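Local structure of sugar ABC transporter (Sugar-binding protein) (Bacillus halodurans, 4YO7) at residues 276-281 with 311-316; 231-236 with 257-262; 155-160 with 188-193; 56-61 with 282-287. The protein binds myo-inositol in a cleft between two lobes and probably hands such a polyol or sugar to an ABC transporter for uptake. All coordinates share one frame; numbering follows the deposited sequence.

Contact 1. Residues 276-281 with 311-316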
loop_
_atom_site.group_PDB
_atom_site.type_symbol
_atom_site.label_atom_id
_atom_site.label_comp_id
_atom_site.label_asym_id
_atom_site.label_seq_id
_atom_site.Cartn_x
_atom_site.Cartn_y
_atom_site.Cartn_z
ATOM N N LEU A 276 -1.512 -8.449 17.604
ATOM C CA LEU A 276 -0.949 -8.548 16.255
ATOM C C LEU A 276 0.483 -9.002 16.385
ATOM O O LEU A 276 1.265 -8.351 17.073
ATOM C CB LEU A 276 -1.026 -7.198 15.520
ATOM C CG LEU A 276 -0.516 -7.173 14.072
ATOM C CD1 LEU A 276 -1.378 -8.016 13.164
ATOM C CD2 LEU A 276 -0.437 -5.747 13.540
ATOM N N ASP A 277 0.816 -10.120 15.744
ATOM C CA ASP A 277 2.139 -10.740 15.903
ATOM C C ASP A 277 3.207 -10.173 14.982
ATOM O O ASP A 277 4.373 -10.092 15.373
ATOM C CB ASP A 277 2.040 -12.250 15.673
ATOM C CG ASP A 277 1.094 -12.918 16.655
ATOM O OD1 ASP A 277 1.519 -13.175 17.796
ATOM O OD2 ASP A 277 -0.078 -13.140 16.298
ATOM N N VAL A 278 2.806 -9.799 13.769
ATOM C CA VAL A 278 3.730 -9.413 12.715
ATOM C C VAL A 278 3.119 -8.300 11.904
ATOM O O VAL A 278 1.934 -8.356 11.583
ATOM C CB VAL A 278 4.043 -10.605 11.779
ATOM C CG1 VAL A 278 4.972 -10.177 10.629
ATOM C CG2 VAL A 278 4.631 -11.777 12.541
ATOM N N THR A 279 3.896 -7.273 11.579
ATOM C CA THR A 279 3.525 -6.429 10.470
ATOM C C THR A 279 4.794 -5.996 9.773
ATOM O O THR A 279 5.888 -6.461 10.098
ATOM C CB THR A 279 2.626 -5.221 10.909
ATOM O OG1 THR A 279 2.214 -4.477 9.754
ATOM C CG2 THR A 279 3.311 -4.282 11.865
ATOM N N VAL A 280 4.628 -5.170 8.754
ATOM C CA VAL A 280 5.728 -4.757 7.915
ATOM C C VAL A 280 5.565 -3.276 7.605
ATOM O O VAL A 280 4.586 -2.871 6.993
ATOM C CB VAL A 280 5.790 -5.566 6.608
ATOM C CG1 VAL A 280 7.008 -5.141 5.777
ATOM C CG2 VAL A 280 5.831 -7.069 6.891
ATOM N N PHE A 281 6.541 -2.471 8.042
ATOM C CA PHE A 281 6.477 -1.030 7.845
ATOM C C PHE A 281 6.577 -0.648 6.384
ATOM O O PHE A 281 7.524 -1.031 5.700
ATOM C CB PHE A 281 7.596 -0.361 8.651
ATOM C CG PHE A 281 7.730 1.129 8.426
ATOM C CD1 PHE A 281 6.802 2.015 8.950
ATOM C CD2 PHE A 281 8.826 1.647 7.734
ATOM C CE1 PHE A 281 6.944 3.384 8.750
ATOM C CE2 PHE A 281 8.968 3.007 7.547
ATOM C CZ PHE A 281 8.033 3.869 8.059
ATOM N N TYR A 311 10.659 -1.827 2.532
ATOM C CA TYR A 311 9.813 -2.351 3.581
ATOM C C TYR A 311 10.686 -2.827 4.760
ATOM O O TYR A 311 11.821 -3.265 4.538
ATOM C CB TYR A 311 8.996 -3.525 3.065
ATOM C CG TYR A 311 7.759 -3.221 2.258
ATOM C CD1 TYR A 311 6.599 -2.785 2.879
ATOM C CD2 TYR A 311 7.724 -3.452 0.899
ATOM C CE1 TYR A 311 5.438 -2.572 2.166
ATOM C CE2 TYR A 311 6.567 -3.230 0.165
ATOM C CZ TYR A 311 5.425 -2.797 0.821
ATOM O OH TYR A 311 4.265 -2.599 0.126
ATOM N N GLU A 312 10.169 -2.761 5.990
ATOM C CA GLU A 312 10.915 -3.217 7.178
ATOM C C GLU A 312 10.048 -4.075 8.089
ATOM O O GLU A 312 8.954 -3.673 8.478
ATOM C CB GLU A 312 11.457 -2.016 7.968
ATOM C CG GLU A 312 12.274 -1.033 7.123
ATOM C CD GLU A 312 12.761 0.181 7.900
ATOM O OE1 GLU A 312 12.890 0.106 9.139
ATOM O OE2 GLU A 312 13.030 1.219 7.260
ATOM N N LEU A 313 10.553 -5.245 8.463
ATOM C CA LEU A 313 9.819 -6.138 9.350
ATOM C C LEU A 313 9.628 -5.501 10.715
ATOM O O LEU A 313 10.573 -4.962 11.290
ATOM C CB LEU A 313 10.555 -7.469 9.511
ATOM C CG LEU A 313 9.897 -8.493 10.434
ATOM C CD1 LEU A 313 8.565 -8.993 9.861
ATOM C CD2 LEU A 313 10.846 -9.653 10.690
ATOM N N VAL A 314 8.406 -5.576 11.240
ATOM C CA VAL A 314 8.120 -5.090 12.585
ATOM C C VAL A 314 7.582 -6.219 13.463
ATOM O O VAL A 314 6.624 -6.920 13.088
ATOM C CB VAL A 314 7.094 -3.941 12.574
ATOM C CG1 VAL A 314 6.942 -3.356 13.990
ATOM C CG2 VAL A 314 7.493 -2.859 11.572
ATOM N N THR A 315 8.200 -6.390 14.623
ATOM C CA THR A 315 7.772 -7.392 15.594
ATOM C C THR A 315 7.754 -6.732 16.969
ATOM O O THR A 315 8.230 -5.616 17.120
ATOM C CB THR A 315 8.708 -8.620 15.614
ATOM O OG1 THR A 315 9.974 -8.255 16.178
ATOM C CG2 THR A 315 8.912 -9.177 14.208
ATOM N N PRO A 316 7.208 -7.423 17.974
ATOM C CA PRO A 316 7.123 -6.800 19.302
ATOM C C PRO A 316 8.489 -6.394 19.842
ATOM O O PRO A 316 8.581 -5.541 20.717
ATOM C CB PRO A 316 6.475 -7.898 20.152
ATOM C CG PRO A 316 5.653 -8.653 19.165
ATOM C CD PRO A 316 6.476 -8.696 17.919
#
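Tyr-311 lays the base of its side chain across Val-280, the two side chains meeting at about a right angle. CB of Tyr-311 is 3.7 Å from Val-280 CG1. CG stands opposite the carbonyl carbon (chi1 -80°), which carries the ring past that methyl and brings CD1 to 3.4 Å from Phe-281 O. Farther out, CE1 packs on Gln-282 CG, and at the tip OH hydrogen-bonds Arg-186 NH2, a residue of the inositol pocket. A phenylalanine in its place would probably leave Arg-186 NH2 without this mate and freer to shift beside the ligand.

The backbones of 279-281 and 312-314 form a short antiparallel ladder. Thr-279 and Val-314 exchange two backbone bonds, as do Phe-281 and Glu-312, the shortest being Phe-281 N to Glu-312 O at 2.7 Å. Beta-branched Thr-279, Val-280 and Val-314 suit extended strands; Val-314 CG2 also touches Phe-281 CB at 3.8 Å. On the other face Leu-313 CD1 reaches Val-278 CG1 at 3.9 Å.

The two-stranded pair, its strands joined through helix 284-299, lies between two helices, with Val-278 and Leu-313 against helix 150-164, Thr-279 and Val-314 on Met-271 of helix 265-272, and Val-278 also beside Ala-259 of strand 257-259.

Contact 2. Residues 231-236 with 257-262. With INS (1,2,3,4,5,6-hexahydroxy-cyclohexane), chain F.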
loop_
_atom_site.group_PDB
_atom_site.type_symbol
_atom_site.label_atom_id
_atom_site.label_comp_id
_atom_site.label_asym_id
_atom_site.label_seq_id
_atom_site.Cartn_x
_atom_site.Cartn_y
_atom_site.Cartn_z
ATOM N N ALA A 231 -2.443 -19.617 11.379
ATOM C CA ALA A 231 -2.048 -18.228 11.113
ATOM C C ALA A 231 -2.953 -17.610 10.079
ATOM O O ALA A 231 -3.335 -18.261 9.101
ATOM C CB ALA A 231 -0.616 -18.151 10.639
ATOM N N VAL A 232 -3.284 -16.344 10.319
ATOM C CA VAL A 232 -4.034 -15.528 9.385
ATOM C C VAL A 232 -3.060 -14.478 8.892
ATOM O O VAL A 232 -2.525 -13.712 9.685
ATOM C CB VAL A 232 -5.266 -14.886 10.036
ATOM C CG1 VAL A 232 -5.937 -13.893 9.063
ATOM C CG2 VAL A 232 -6.233 -15.973 10.468
ATOM N N VAL A 233 -2.809 -14.475 7.591
ATOM C CA VAL A 233 -1.780 -13.642 7.002
ATOM C C VAL A 233 -2.459 -12.738 5.980
ATOM O O VAL A 233 -2.980 -13.209 4.967
ATOM C CB VAL A 233 -0.664 -14.509 6.367
ATOM C CG1 VAL A 233 0.418 -13.641 5.818
ATOM C CG2 VAL A 233 -0.085 -15.446 7.415
ATOM N N ALA A 234 -2.475 -11.446 6.276
ATOM C CA ALA A 234 -3.266 -10.488 5.503
ATOM C C ALA A 234 -2.393 -9.556 4.701
ATOM O O ALA A 234 -1.357 -9.099 5.176
ATOM C CB ALA A 234 -4.157 -9.685 6.431
ATOM N N ASN A 235 -2.826 -9.252 3.483
ATOM C CA ASN A 235 -2.114 -8.317 2.630
ATOM C C ASN A 235 -2.006 -6.885 3.218
ATOM O O ASN A 235 -1.201 -6.082 2.708
ATOM C CB ASN A 235 -2.795 -8.186 1.257
ATOM C CG ASN A 235 -2.606 -9.374 0.299
ATOM O OD1 ASN A 235 -3.206 -9.354 -0.799
ATOM N ND2 ASN A 235 -1.810 -10.382 0.656
ATOM N N ASN A 236 -2.869 -6.499 4.172
ATOM C CA ASN A 236 -2.627 -5.252 4.889
ATOM C C ASN A 236 -3.121 -5.286 6.317
ATOM O O ASN A 236 -3.803 -6.218 6.748
ATOM C CB ASN A 236 -3.230 -4.033 4.142
ATOM C CG ASN A 236 -4.735 -3.837 4.352
ATOM O OD1 ASN A 236 -5.476 -4.742 4.733
ATOM N ND2 ASN A 236 -5.193 -2.612 4.051
ATOM N N ILE A 257 -1.787 -17.057 15.020
ATOM C CA ILE A 257 -0.850 -15.986 14.709
ATOM C C ILE A 257 -1.536 -15.062 13.686
ATOM O O ILE A 257 -2.137 -15.547 12.736
ATOM C CB ILE A 257 0.483 -16.564 14.154
ATOM C CG1 ILE A 257 1.210 -17.336 15.263
ATOM C CG2 ILE A 257 1.388 -15.461 13.582
ATOM C CD1 ILE A 257 2.477 -18.013 14.808
ATOM N N VAL A 258 -1.477 -13.746 13.902
ATOM C CA VAL A 258 -2.044 -12.772 12.959
ATOM C C VAL A 258 -0.940 -11.866 12.434
ATOM O O VAL A 258 -0.117 -11.354 13.195
ATOM C CB VAL A 258 -3.152 -11.915 13.617
ATOM C CG1 VAL A 258 -3.820 -10.990 12.596
ATOM C CG2 VAL A 258 -4.193 -12.823 14.266
ATOM N N ALA A 259 -0.955 -11.667 11.127
ATOM C CA ALA A 259 0.028 -10.826 10.449
ATOM C C ALA A 259 -0.639 -9.851 9.487
ATOM O O ALA A 259 -1.597 -10.200 8.785
ATOM C CB ALA A 259 1.033 -11.703 9.722
ATOM N N GLY A 260 -0.079 -8.634 9.429
ATOM C CA GLY A 260 -0.487 -7.613 8.472
ATOM C C GLY A 260 0.705 -6.978 7.777
ATOM O O GLY A 260 1.846 -7.427 7.955
ATOM N N ILE A 261 0.424 -5.954 6.971
ATOM C CA ILE A 261 1.436 -5.136 6.294
ATOM C C ILE A 261 0.960 -3.698 6.334
ATOM O O ILE A 261 -0.222 -3.454 6.115
ATOM C CB ILE A 261 1.673 -5.594 4.805
ATOM C CG1 ILE A 261 2.354 -6.978 4.800
ATOM C CG2 ILE A 261 2.508 -4.571 4.008
ATOM C CD1 ILE A 261 2.385 -7.676 3.459
ATOM N N ASP A 262 1.910 -2.812 6.652
ATOM C CA ASP A 262 1.855 -1.339 6.581
ATOM C C ASP A 262 2.514 -0.732 7.826
ATOM O O ASP A 262 3.171 0.289 7.740
ATOM C CB ASP A 262 0.436 -0.768 6.474
ATOM C CG ASP A 262 -0.166 -0.859 5.064
ATOM O OD1 ASP A 262 -1.407 -0.784 4.983
ATOM O OD2 ASP A 262 0.575 -1.012 4.057
HETATM C C1 INS F . -3.605 0.534 -0.394
HETATM C C2 INS F . -3.838 0.432 1.109
HETATM C C3 INS F . -2.927 -0.657 1.675
HETATM C C4 INS F . -1.451 -0.346 1.405
HETATM C C5 INS F . -1.236 -0.196 -0.116
HETATM C C6 INS F . -2.153 0.885 -0.670
HETATM O O1 INS F . -4.438 1.579 -0.970
HETATM O O2 INS F . -3.500 1.690 1.688
HETATM O O3 INS F . -3.193 -0.717 3.108
HETATM O O4 INS F . -0.635 -1.439 1.851
HETATM O O5 INS F . 0.125 0.212 -0.338
HETATM O O6 INS F . -1.958 0.935 -2.137
#
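Asn-236 and Asp-262 converge on one hydroxyl of myo-inositol, just past the C-terminal ends of two parallel strands of a beta-alpha-beta unit: strand 231-234, helix 237-249, strand 257-259. The two polar groups do opposite jobs. Asn-236 ND2 donates to inositol O3 at 2.9 Å, almost straight at 173°, while the O3 hydroxyl donates a hydrogen bond to Asp-262 OD1 at 2.6 Å. The carboxylate straddles two neighbouring hydroxyls, since OD2 accepts from O4, also at 2.6 Å; an aspartate suits a polyol because one flat group offers both acceptors. The amide of Asn-236 is likewise used at both ends. Its OD1 caps the following helix at Met-239 N, its ND2 also donates to Phe-210 O, and these two bonds, with the one to O3, fix the rotation of the amide.

Along the strands themselves the side chains are apolar. Val-232 and Val-258 share one face of the sheet, where Val-258 packs on helix 237-249. Ala-231, Val-233, Ile-257 and Ala-259 share the other, turned to helix 150-164, with Val-233 CG1 4.4 Å from Ala-259 CB. Three backbone bonds tie the strands, and beyond them Asn-236 CA comes within 3.2 Å of Ile-261 O, a CA-H...O contact.

Contact 3. Residues 155-160 with 188-193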
loop_
_atom_site.group_PDB
_atom_site.type_symbol
_atom_site.label_atom_id
_atom_site.label_comp_id
_atom_site.label_asym_id
_atom_site.label_seq_id
_atom_site.Cartn_x
_atom_site.Cartn_y
_atom_site.Cartn_z
ATOM N N LEU A 155 7.201 -11.485 1.390
ATOM C CA LEU A 155 8.305 -12.365 1.784
ATOM C C LEU A 155 8.722 -12.117 3.240
ATOM O O LEU A 155 8.891 -13.063 4.012
ATOM C CB LEU A 155 9.496 -12.177 0.856
ATOM C CG LEU A 155 9.359 -12.654 -0.588
ATOM C CD1 LEU A 155 10.454 -12.056 -1.442
ATOM C CD2 LEU A 155 9.434 -14.162 -0.666
ATOM N N LEU A 156 8.848 -10.856 3.629
ATOM C CA LEU A 156 9.275 -10.516 4.994
ATOM C C LEU A 156 8.248 -10.988 6.001
ATOM O O LEU A 156 8.595 -11.578 7.021
ATOM C CB LEU A 156 9.492 -9.010 5.138
ATOM C CG LEU A 156 10.741 -8.411 4.494
ATOM C CD1 LEU A 156 10.630 -6.879 4.495
ATOM C CD2 LEU A 156 12.042 -8.854 5.203
ATOM N N GLN A 157 6.980 -10.718 5.692
ATOM C CA GLN A 157 5.864 -11.073 6.547
ATOM C C GLN A 157 5.818 -12.572 6.796
ATOM O O GLN A 157 5.728 -13.030 7.931
ATOM C CB GLN A 157 4.549 -10.607 5.889
ATOM C CG GLN A 157 3.322 -10.918 6.663
ATOM C CD GLN A 157 2.070 -10.630 5.863
ATOM O OE1 GLN A 157 1.990 -10.949 4.661
ATOM N NE2 GLN A 157 1.079 -10.024 6.506
HETATM N N MSE A 158 5.858 -13.346 5.716
HETATM C CA MSE A 158 5.660 -14.776 5.837
HETATM C C MSE A 158 6.913 -15.489 6.321
HETATM O O MSE A 158 6.822 -16.528 6.969
HETATM C CB MSE A 158 5.192 -15.358 4.497
HETATM C CG MSE A 158 4.700 -16.764 4.564
HETATM SE SE MSE A 158 3.101 -16.998 5.673
HETATM C CE MSE A 158 3.638 -18.555 6.679
ATOM N N GLU A 159 8.088 -14.935 6.053
ATOM C CA GLU A 159 9.291 -15.474 6.679
ATOM C C GLU A 159 9.157 -15.481 8.205
ATOM O O GLU A 159 9.517 -16.451 8.873
ATOM C CB GLU A 159 10.516 -14.660 6.288
ATOM C CG GLU A 159 11.137 -14.970 4.956
ATOM C CD GLU A 159 12.200 -13.936 4.606
ATOM O OE1 GLU A 159 12.685 -13.247 5.540
ATOM O OE2 GLU A 159 12.535 -13.803 3.407
ATOM N N GLU A 160 8.645 -14.392 8.759
ATOM C CA GLU A 160 8.570 -14.274 10.209
ATOM C C GLU A 160 7.462 -15.184 10.738
ATOM O O GLU A 160 7.637 -15.864 11.758
ATOM C CB GLU A 160 8.346 -12.813 10.617
ATOM C CG GLU A 160 8.300 -12.587 12.117
ATOM C CD GLU A 160 9.594 -12.918 12.839
ATOM O OE1 GLU A 160 10.668 -13.043 12.200
ATOM O OE2 GLU A 160 9.531 -13.077 14.076
ATOM N N GLU A 188 1.877 -13.515 -3.529
ATOM C CA GLU A 188 2.902 -14.318 -4.190
ATOM C C GLU A 188 4.123 -14.489 -3.272
ATOM O O GLU A 188 4.678 -15.597 -3.167
ATOM C CB GLU A 188 3.305 -13.714 -5.541
ATOM C CG GLU A 188 4.513 -14.412 -6.187
ATOM C CD GLU A 188 4.235 -15.842 -6.619
ATOM O OE1 GLU A 188 3.043 -16.250 -6.691
ATOM O OE2 GLU A 188 5.226 -16.564 -6.901
ATOM N N GLY A 189 4.511 -13.430 -2.573
ATOM C CA GLY A 189 5.622 -13.512 -1.639
ATOM C C GLY A 189 5.281 -14.467 -0.506
ATOM O O GLY A 189 6.111 -15.277 -0.099
ATOM N N ASN A 190 4.060 -14.362 0.013
ATOM C CA ASN A 190 3.621 -15.312 1.038
ATOM C C ASN A 190 3.779 -16.747 0.531
ATOM O O ASN A 190 4.341 -17.617 1.205
ATOM C CB ASN A 190 2.160 -15.130 1.423
ATOM C CG ASN A 190 1.874 -13.844 2.177
ATOM O OD1 ASN A 190 2.760 -13.176 2.741
ATOM N ND2 ASN A 190 0.607 -13.518 2.233
ATOM N N LYS A 191 3.242 -17.001 -0.665
ATOM C CA LYS A 191 3.260 -18.356 -1.199
ATOM C C LYS A 191 4.662 -18.868 -1.513
ATOM O O LYS A 191 4.903 -20.078 -1.450
ATOM C CB LYS A 191 2.370 -18.449 -2.435
ATOM C CG LYS A 191 0.901 -18.303 -2.058
ATOM C CD LYS A 191 -0.045 -18.599 -3.207
ATOM C CE LYS A 191 -1.502 -18.534 -2.757
ATOM N NZ LYS A 191 -2.447 -18.996 -3.823
ATOM N N GLN A 192 5.588 -17.979 -1.847
ATOM C CA GLN A 192 6.957 -18.417 -2.119
ATOM C C GLN A 192 7.597 -18.951 -0.845
ATOM O O GLN A 192 8.361 -19.930 -0.902
ATOM C CB GLN A 192 7.783 -17.284 -2.717
ATOM C CG GLN A 192 7.488 -17.091 -4.218
ATOM C CD GLN A 192 8.333 -16.011 -4.870
ATOM O OE1 GLN A 192 9.299 -15.523 -4.284
ATOM N NE2 GLN A 192 7.982 -15.649 -6.105
ATOM N N ILE A 193 7.270 -18.349 0.300
ATOM C CA ILE A 193 7.799 -18.830 1.575
ATOM C C ILE A 193 7.088 -20.125 1.942
ATOM O O ILE A 193 7.696 -21.085 2.435
ATOM C CB ILE A 193 7.628 -17.805 2.729
ATOM C CG1 ILE A 193 8.383 -16.496 2.451
ATOM C CG2 ILE A 193 8.053 -18.426 4.077
ATOM C CD1 ILE A 193 9.882 -16.641 2.185
#
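Gln-192 NE2 donates to Glu-188 OE2 one turn back in its own helix at 3.0 Å, while Gln-192 OE1 only packs against Leu-155 CD2 at 3.9 Å. The bond uses the carboxylate's anti lone pair and lies close to the amide plane of Gln-192, so the polar end is tied along its own helix while its alkyl part faces the neighbour.

Around Ile-193 the contact is largely apolar. Ile-193 is a knob set into the hole formed by Leu-155, Met-158, Glu-159 and Ala-162. The side chains of Ile-193 and Met-158, modelled as selenomethionine, run past each other in opposite directions, with Ile-193 CB 3.6 Å from Met-158 CG. Both torsions of Ile-193 near -60° bend CD1 toward the other helix, where it meets Glu-159 CG at 3.5 Å and Leu-155 CD2 at 3.8 Å. Cutting Ile-193 back to an alanine is likely to open a gap in this hole and leave Leu-155 CD2 and Glu-159 CG without their partner.

Gly-189 suits the closest passage. Its CA is 4.5 Å from Leu-155 CA, and a beta carbon would run into Leu-155 N, so the axes can come within 7.8 Å, crossing at -37°.

Deeper in, Gln-157 NE2 hydrogen-bonds Ala-234 O, and Met-158 and Asn-190 rest on Val-233. Two helices side by side over one face of a parallel sheet, here touching strands 169-175 and 231-234, form the alpha/beta layering characteristic of periplasmic binding protein lobes.

Contact 4. Residues 56-61 with 282-287. With INS (1,2,3,4,5,6-hexahydroxy-cyclohexane), chain F.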
loop_
_atom_site.group_PDB
_atom_site.type_symbol
_atom_site.label_atom_id
_atom_site.label_comp_id
_atom_site.label_asym_id
_atom_site.label_seq_id
_atom_site.Cartn_x
_atom_site.Cartn_y
_atom_site.Cartn_z
ATOM N N ASP A 56 -7.816 5.923 2.154
ATOM C CA ASP A 56 -7.944 4.818 3.092
ATOM C C ASP A 56 -6.944 4.982 4.251
ATOM O O ASP A 56 -6.263 6.013 4.339
ATOM C CB ASP A 56 -7.812 3.470 2.362
ATOM C CG ASP A 56 -6.465 3.258 1.668
ATOM O OD1 ASP A 56 -5.426 3.684 2.197
ATOM O OD2 ASP A 56 -6.444 2.593 0.590
ATOM N N GLU A 57 -6.903 4.012 5.163
ATOM C CA GLU A 57 -6.151 4.188 6.406
ATOM C C GLU A 57 -4.690 4.565 6.123
ATOM O O GLU A 57 -4.188 5.559 6.630
ATOM C CB GLU A 57 -6.221 2.929 7.274
ATOM C CG GLU A 57 -5.648 3.097 8.698
ATOM C CD GLU A 57 -6.591 3.788 9.673
ATOM O OE1 GLU A 57 -7.765 4.049 9.320
ATOM O OE2 GLU A 57 -6.156 4.058 10.812
ATOM N N PHE A 58 -4.016 3.786 5.300
ATOM C CA PHE A 58 -2.619 4.050 4.995
ATOM C C PHE A 58 -2.446 5.269 4.091
ATOM O O PHE A 58 -1.577 6.130 4.339
ATOM C CB PHE A 58 -1.978 2.813 4.368
ATOM C CG PHE A 58 -0.573 3.039 3.891
ATOM C CD1 PHE A 58 0.498 2.894 4.767
ATOM C CD2 PHE A 58 -0.314 3.429 2.593
ATOM C CE1 PHE A 58 1.800 3.107 4.339
ATOM C CE2 PHE A 58 1.004 3.650 2.167
ATOM C CZ PHE A 58 2.044 3.483 3.051
ATOM N N LEU A 59 -3.275 5.388 3.052
ATOM C CA LEU A 59 -3.054 6.431 2.067
ATOM C C LEU A 59 -3.343 7.815 2.643
ATOM O O LEU A 59 -2.825 8.817 2.155
ATOM C CB LEU A 59 -3.875 6.175 0.807
ATOM C CG LEU A 59 -3.319 5.076 -0.097
ATOM C CD1 LEU A 59 -4.291 4.841 -1.225
ATOM C CD2 LEU A 59 -1.888 5.375 -0.646
ATOM N N THR A 60 -4.132 7.876 3.706
ATOM C CA THR A 60 -4.371 9.161 4.345
ATOM C C THR A 60 -3.072 9.722 4.899
ATOM O O THR A 60 -2.809 10.922 4.790
ATOM C CB THR A 60 -5.436 9.057 5.451
ATOM O OG1 THR A 60 -6.681 8.720 4.841
ATOM C CG2 THR A 60 -5.601 10.393 6.195
ATOM N N TYR A 61 -2.238 8.860 5.473
ATOM C CA TYR A 61 -0.943 9.312 5.972
ATOM C C TYR A 61 -0.068 9.784 4.808
ATOM O O TYR A 61 0.672 10.761 4.928
ATOM C CB TYR A 61 -0.238 8.207 6.747
ATOM C CG TYR A 61 -0.931 7.828 8.033
ATOM C CD1 TYR A 61 -0.797 8.605 9.173
ATOM C CD2 TYR A 61 -1.728 6.701 8.104
ATOM C CE1 TYR A 61 -1.443 8.265 10.346
ATOM C CE2 TYR A 61 -2.372 6.352 9.269
ATOM C CZ TYR A 61 -2.223 7.138 10.389
ATOM O OH TYR A 61 -2.863 6.802 11.570
ATOM N N GLN A 282 5.571 0.114 5.932
ATOM C CA GLN A 282 5.581 0.796 4.650
ATOM C C GLN A 282 5.603 2.292 4.959
ATOM O O GLN A 282 4.799 2.797 5.734
ATOM C CB GLN A 282 4.363 0.432 3.786
ATOM C CG GLN A 282 4.566 0.867 2.349
ATOM C CD GLN A 282 3.429 0.652 1.395
ATOM O OE1 GLN A 282 3.570 0.977 0.221
ATOM N NE2 GLN A 282 2.301 0.153 1.863
ATOM N N ASP A 283 6.540 2.986 4.345
ATOM C CA ASP A 283 6.841 4.363 4.718
ATOM C C ASP A 283 5.934 5.335 3.977
ATOM O O ASP A 283 6.305 5.866 2.921
ATOM C CB ASP A 283 8.302 4.643 4.418
ATOM C CG ASP A 283 8.781 5.986 4.957
ATOM O OD1 ASP A 283 8.011 6.721 5.604
ATOM O OD2 ASP A 283 9.969 6.293 4.738
ATOM N N ALA A 284 4.752 5.573 4.547
ATOM C CA ALA A 284 3.786 6.486 3.954
ATOM C C ALA A 284 4.351 7.902 3.815
ATOM O O ALA A 284 4.178 8.550 2.760
ATOM C CB ALA A 284 2.496 6.515 4.782
ATOM N N LYS A 285 5.007 8.377 4.877
ATOM C CA LYS A 285 5.550 9.728 4.885
ATOM C C LYS A 285 6.631 9.877 3.823
ATOM O O LYS A 285 6.634 10.844 3.066
ATOM C CB LYS A 285 6.102 10.092 6.263
ATOM C CG LYS A 285 6.667 11.512 6.330
ATOM C CD LYS A 285 6.465 12.155 7.708
ATOM C CE LYS A 285 6.668 13.674 7.655
ATOM N NZ LYS A 285 5.484 14.406 7.072
ATOM N N GLY A 286 7.531 8.908 3.754
ATOM C CA GLY A 286 8.570 8.892 2.741
ATOM C C GLY A 286 8.029 8.857 1.322
ATOM O O GLY A 286 8.468 9.614 0.458
ATOM N N GLN A 287 7.062 7.984 1.071
ATOM C CA GLN A 287 6.445 7.940 -0.242
ATOM C C GLN A 287 5.784 9.255 -0.619
ATOM O O GLN A 287 5.968 9.745 -1.734
ATOM C CB GLN A 287 5.432 6.796 -0.322
ATOM C CG GLN A 287 6.091 5.422 -0.249
ATOM C CD GLN A 287 5.089 4.294 -0.327
ATOM O OE1 GLN A 287 3.905 4.514 -0.552
ATOM N NE2 GLN A 287 5.562 3.088 -0.121
HETATM C C1 INS F . -3.605 0.534 -0.394
HETATM C C2 INS F . -3.838 0.432 1.109
HETATM C C3 INS F . -2.927 -0.657 1.675
HETATM C C4 INS F . -1.451 -0.346 1.405
HETATM C C5 INS F . -1.236 -0.196 -0.116
HETATM C C6 INS F . -2.153 0.885 -0.670
HETATM O O1 INS F . -4.438 1.579 -0.970
HETATM O O2 INS F . -3.500 1.690 1.688
HETATM O O3 INS F . -3.193 -0.717 3.108
HETATM O O4 INS F . -0.635 -1.439 1.851
HETATM O O5 INS F . 0.125 0.212 -0.338
HETATM O O6 INS F . -1.958 0.935 -2.137
#
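The ring of Phe-58 has the side-chain amide of Gln-282 over one face, the two planes only 15° apart, with Gln-282 NE2 3.5 Å from Phe-58 CZ and displaced toward the rim. At the edge, in the plane of the ring, Gln-282 O lies 3.3 Å from CE1, and Gln-287 OE1 also sits near that plane. Here the interlobe cleft of a periplasmic binding protein is lined by the starts of two helices, 57-70 and 284-299, distant in sequence.

Ala-284 is small enough to fit between Phe-58 and Tyr-61. Its CB touches Phe-58 CE1 obliquely at 3.5 Å and Tyr-61 CB at 3.8 Å. A flat, apolar phenylalanine suits a place where it must pack on both this methyl and an amide.

Gln-282 reaches the ligand because its chain is fully extended, with CG opposite the backbone N (chi1 -166°). NE2 donates to inositol O5, with a weak second bond to O4, while OE1 accepts from Gln-287 NE2 at 2.9 Å. Gripped at both ends, the amide is held in its rotation over the ring. Gln-287 is a second-shell residue here, its OE1 in turn accepting from Asn-133 ND2.

Both helices begin with an aspartate N-cap. Asp-283 OD1 takes Gly-286 N, and Asp-56 works twice: OD1 accepts from Leu-59 N at 2.9 Å and from inositol O2 at 2.8 Å, while OD2 accepts from inositol O1 at 2.7 Å.

In the fold
Contacts 2 and 4 are buried and grip the same inositol: contact 2 with Asn-236 and Asp-262, contact 4 with Asp-56 and Gln-282. Their chemistry is polar at the ligand and apolar behind it. Contacts 1 and 3 are only partly buried and meet where Leu-156 and Glu-160 pack against Leu-313 and Val-278. Contact 1 rests on backbone bonds, contact 3 on interlocking side chains over the sheet that contains contact 2. Strand 279-281 leads directly in the chain to the helix of contact 4, while a probable hydrogen bond from Asp-262 N to Val-280 O joins contacts 1 and 2. Contacts 3 and 4 do not touch, their nearest atoms about 9 Å apart.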